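Local coordinates for cyclin-dependent kinase inhibitor 3 (Homo sapiens, PDB 1FPZ), which dephosphorylates phosphotyrosine- and phosphoserine-containing proteins as a dual-specificity phosphatase and removes phosphate from a threonine of the cell-cycle kinase CDK2 in a cyclin-dependent manner, at residues L149-C153 with Y188-F192; F78-E83 with R146-V150. The protein carries 1 engineered substitution. All coordinates share one frame; numbering follows the deposited sequence.

Helix 146-158 serves two purposes here, and the two contacts, about 14 Å apart between centres, divide them. Contact 2 takes up its first turn, directly after the phosphate-binding loop, where a two-pronged salt bridge and an apolar cluster lie next to each other near the middle of the chain. Contact 1 lies one turn further along, more distant from the chain centre, and consists of apolar packing and sulfur-aromatic contacts against the end of helix 183-189. L149 and V150 belong to both ranges, but L149 works toward 188-192 and V150 toward 78-83. Both contacts are buried; the charged one is the one whose R146 side chain touches S140.

Contact 1: L149-C153 with Y188-F192; sequences LVAAC and YLHEF
Three side chains of 188-192 touch the sulfur of C153. Closest is the F192 ring: SG lies over one of its faces, 3.7 Å from the centroid and 32° off the normal, leaning toward the side of CD2, which it approaches to 3.2 Å. CB of C153 is on the same side of the ring, out toward the rim. The Y188 ring meets the same sulfur obliquely, with SG 5.1 Å from its centroid, and CD1 of L189 completes the set at 4.1 Å from SG. This is a worked example of how a cysteine can act in a core as a polarisable apolar group, with two aromatic rings about its sulfur.

Beside this cluster the leucines interlock. The side chains of L149 and L189 run antiparallel, and their methyls are pressed together: CD1 of L149 stands 3.4 Å from CD2 of L189, closer than two methyls normally settle. L149 reaches that far because its CG lies anti to the backbone N (chi1 180°), which carries the branched end toward helix 183-189. The same CD1 meets the rim of the Y188 ring, 4.2 Å from CD2 of Y188. The other methyl of L189, CD1, lies 4.0 Å from CB of A152.

A type II turn from L189 to F192 links helix 183-189 to helix 192-197 and brings the F192 ring back beside Y188 and L189, so that all three reach C153. Helix 146-158 thus packs on this junction through L149, A152 and C153, and on helix 164-175 through A151 and A152, both of which touch L171. Helix 116-131 adds a further layer, with I116 and C119 against Y188 and C119 also against F192.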
# COMPACT_ATOMS: atom_id res chain seq x y z
N LEU A 149 0.36 -4.16 5.81
CA LEU A 149 0.85 -5.53 5.63
C LEU A 149 1.92 -5.53 4.53
O LEU A 149 3.01 -6.07 4.71
CB LEU A 149 -0.31 -6.46 5.25
CG LEU A 149 -0.06 -7.94 5.00
CD1 LEU A 149 -0.05 -8.69 6.30
CD2 LEU A 149 -1.17 -8.47 4.12
N VAL A 150 1.60 -4.91 3.40
CA VAL A 150 2.52 -4.83 2.27
C VAL A 150 3.74 -3.99 2.66
O VAL A 150 4.86 -4.36 2.39
CB VAL A 150 1.83 -4.22 1.02
CG1 VAL A 150 2.84 -3.98 -0.07
CG2 VAL A 150 0.73 -5.16 0.52
N ALA A 151 3.52 -2.85 3.31
CA ALA A 151 4.62 -1.98 3.72
C ALA A 151 5.54 -2.76 4.65
O ALA A 151 6.74 -2.75 4.46
CB ALA A 151 4.07 -0.77 4.44
N ALA A 152 4.96 -3.42 5.65
CA ALA A 152 5.76 -4.18 6.61
C ALA A 152 6.45 -5.35 5.93
O ALA A 152 7.55 -5.75 6.31
CB ALA A 152 4.89 -4.64 7.73
N CYS A 153 5.80 -5.91 4.93
CA CYS A 153 6.42 -7.00 4.18
C CYS A 153 7.65 -6.47 3.43
O CYS A 153 8.67 -7.14 3.37
CB CYS A 153 5.43 -7.58 3.18
SG CYS A 153 4.63 -9.06 3.73
N TYR A 188 0.69 -13.86 8.76
CA TYR A 188 1.45 -13.81 7.50
C TYR A 188 2.83 -13.17 7.70
O TYR A 188 3.84 -13.70 7.23
CB TYR A 188 0.65 -13.05 6.42
CG TYR A 188 1.23 -13.16 5.02
CD1 TYR A 188 1.66 -14.39 4.51
CD2 TYR A 188 1.32 -12.05 4.19
CE1 TYR A 188 2.15 -14.50 3.21
CE2 TYR A 188 1.81 -12.15 2.89
CZ TYR A 188 2.23 -13.38 2.41
OH TYR A 188 2.72 -13.48 1.12
N LEU A 189 2.87 -12.03 8.40
CA LEU A 189 4.13 -11.34 8.67
C LEU A 189 5.12 -12.29 9.32
O LEU A 189 6.28 -12.36 8.93
CB LEU A 189 3.93 -10.13 9.58
CG LEU A 189 3.89 -8.72 8.97
CD1 LEU A 189 4.86 -8.62 7.79
CD2 LEU A 189 2.49 -8.42 8.53
N HIS A 190 4.67 -13.01 10.34
CA HIS A 190 5.52 -13.98 11.00
C HIS A 190 5.47 -15.16 10.06
O HIS A 190 4.41 -15.76 9.88
CB HIS A 190 4.95 -14.36 12.38
CG HIS A 190 5.08 -13.29 13.42
ND1 HIS A 190 4.37 -12.11 13.36
CD2 HIS A 190 5.85 -13.21 14.53
CE1 HIS A 190 4.69 -11.35 14.40
NE2 HIS A 190 5.59 -12.00 15.12
N GLU A 191 6.59 -15.47 9.42
CA GLU A 191 6.73 -16.59 8.47
C GLU A 191 6.70 -16.14 7.01
O GLU A 191 6.87 -16.97 6.12
CB GLU A 191 5.65 -17.68 8.66
CG GLU A 191 4.41 -17.56 7.73
CD GLU A 191 3.67 -18.90 7.52
OE1 GLU A 191 2.62 -18.90 6.84
OE2 GLU A 191 4.14 -19.94 8.02
N PHE A 192 6.49 -14.85 6.76
CA PHE A 192 6.48 -14.35 5.38
C PHE A 192 7.83 -14.65 4.75
O PHE A 192 7.92 -14.90 3.55
CB PHE A 192 6.18 -12.84 5.34
CG PHE A 192 6.77 -12.14 4.14
CD1 PHE A 192 8.11 -11.75 4.13
CD2 PHE A 192 6.01 -11.91 3.00
CE1 PHE A 192 8.67 -11.15 3.01
CE2 PHE A 192 6.57 -11.31 1.88
CZ PHE A 192 7.90 -10.93 1.89

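Contact 2: F78-E83 with R146-V150; sequences FCTRGE and RSCLV. With SO4 (sulfate ion), chain G.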
# COMPACT_ATOMS: atom_id res chain seq x y z
N PHE A 78 -4.77 -1.90 -3.50
CA PHE A 78 -5.09 -3.24 -3.04
C PHE A 78 -6.59 -3.45 -2.83
O PHE A 78 -6.97 -4.47 -2.29
CB PHE A 78 -4.33 -3.60 -1.77
CG PHE A 78 -2.85 -3.31 -1.83
CD1 PHE A 78 -2.32 -2.20 -1.16
CD2 PHE A 78 -1.99 -4.16 -2.49
CE1 PHE A 78 -0.94 -1.94 -1.14
CE2 PHE A 78 -0.60 -3.92 -2.47
CZ PHE A 78 -0.08 -2.80 -1.79
N CYS A 79 -7.41 -2.51 -3.29
CA CYS A 79 -8.87 -2.62 -3.18
C CYS A 79 -9.40 -3.50 -4.29
O CYS A 79 -8.92 -3.41 -5.41
CB CYS A 79 -9.51 -1.25 -3.32
SG CYS A 79 -9.48 -0.26 -1.81
N THR A 80 -10.37 -4.36 -3.99
CA THR A 80 -10.92 -5.23 -5.03
C THR A 80 -11.86 -4.44 -5.93
O THR A 80 -12.16 -3.27 -5.68
CB THR A 80 -11.72 -6.40 -4.44
OG1 THR A 80 -12.80 -5.90 -3.65
CG2 THR A 80 -10.83 -7.27 -3.57
N ARG A 81 -12.29 -5.09 -7.01
CA ARG A 81 -13.20 -4.48 -7.97
C ARG A 81 -14.54 -4.14 -7.31
O ARG A 81 -15.12 -3.08 -7.55
CB ARG A 81 -13.43 -5.44 -9.14
CG ARG A 81 -13.23 -6.91 -8.77
CD ARG A 81 -14.10 -7.85 -9.60
NE ARG A 81 -15.51 -7.71 -9.24
CZ ARG A 81 -16.47 -7.40 -10.10
NH1 ARG A 81 -16.18 -7.21 -11.38
NH2 ARG A 81 -17.72 -7.28 -9.67
N GLY A 82 -15.04 -5.06 -6.49
CA GLY A 82 -16.29 -4.82 -5.80
C GLY A 82 -16.23 -3.53 -4.99
O GLY A 82 -17.14 -2.68 -5.06
N GLU A 83 -15.16 -3.36 -4.22
CA GLU A 83 -15.03 -2.17 -3.41
C GLU A 83 -15.08 -0.92 -4.25
O GLU A 83 -15.84 -0.00 -3.96
CB GLU A 83 -13.71 -2.19 -2.66
CG GLU A 83 -13.53 -3.39 -1.79
CD GLU A 83 -12.27 -3.29 -1.00
OE1 GLU A 83 -12.19 -2.37 -0.17
OE2 GLU A 83 -11.37 -4.13 -1.23
N ARG A 146 -4.18 -3.92 5.08
CA ARG A 146 -3.70 -4.48 3.85
C ARG A 146 -2.49 -3.65 3.44
O ARG A 146 -1.45 -4.21 3.11
CB ARG A 146 -4.82 -4.47 2.80
CG ARG A 146 -5.88 -5.57 3.03
CD ARG A 146 -6.97 -5.61 1.95
NE ARG A 146 -7.91 -4.50 2.10
CZ ARG A 146 -8.96 -4.30 1.31
NH1 ARG A 146 -9.21 -5.14 0.30
NH2 ARG A 146 -9.76 -3.26 1.52
N SER A 147 -2.60 -2.33 3.50
CA SER A 147 -1.48 -1.48 3.12
C SER A 147 -0.29 -1.60 4.05
O SER A 147 0.86 -1.63 3.59
CB SER A 147 -1.90 -0.01 3.05
OG SER A 147 -2.71 0.22 1.93
N CYS A 148 -0.55 -1.69 5.35
CA CYS A 148 0.54 -1.82 6.32
C CYS A 148 1.17 -3.18 6.20
O CYS A 148 2.37 -3.36 6.45
CB CYS A 148 0.03 -1.63 7.73
SG CYS A 148 -0.82 -0.10 7.87
N LEU A 149 0.36 -4.16 5.81
CA LEU A 149 0.85 -5.53 5.63
C LEU A 149 1.92 -5.53 4.53
O LEU A 149 3.01 -6.07 4.71
CB LEU A 149 -0.31 -6.46 5.25
CG LEU A 149 -0.06 -7.94 5.00
CD1 LEU A 149 -0.05 -8.69 6.30
CD2 LEU A 149 -1.17 -8.47 4.12
N VAL A 150 1.60 -4.91 3.40
CA VAL A 150 2.52 -4.83 2.27
C VAL A 150 3.74 -3.99 2.66
O VAL A 150 4.86 -4.36 2.39
CB VAL A 150 1.83 -4.22 1.02
CG1 VAL A 150 2.84 -3.98 -0.07
CG2 VAL A 150 0.73 -5.16 0.52
S SO4 G . -7.40 -2.51 5.16
O1 SO4 G . -7.56 -3.64 4.27
O2 SO4 G . -7.73 -2.99 6.51
O3 SO4 G . -8.28 -1.39 4.71
O4 SO4 G . -6.00 -2.08 5.20
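The F78 ring lies against V150, whose CG2 sits over one face, 3.4 Å from CZ; CG1 is 3.6 Å from the same CZ. OG of S147 meets the rim of the ring.

R146 makes the polar half of the contact. Its chain bends at chi3 (-74°), which brings the guanidinium end-on to the carboxylate of E83. NH2 donates to the syn lone pair of OE1 at 3.1 Å, nearly straight at 168°, while NH1 reaches OE2 at 2.8 Å. The two planes lie only 12° apart. OE2 is gripped again by the backbone N of T80 at 2.9 Å, coming from above the carboxylate plane, so the second-shell E83 is itself held while it fixes the rotation of R146.

The backbone N of R146 donates to O4 of the bound sulfate at 2.6 Å. R146 also packs on S140, the engineered replacement of the predicted nucleophilic cysteine, and sits where the arginine of the family's CX5R P-loop signature is expected; the sulfate probably marks the site of substrate phosphate.

F78 directly follows strand 74-77, and its backbone is hydrogen-bonded to I108 and to H139, at the end of neighbouring strand 136-139. The contact thus joins the start of helix 81-86 to the first turn of helix 146-158, with I122 of helix 116-131 packed against both F78 and V150.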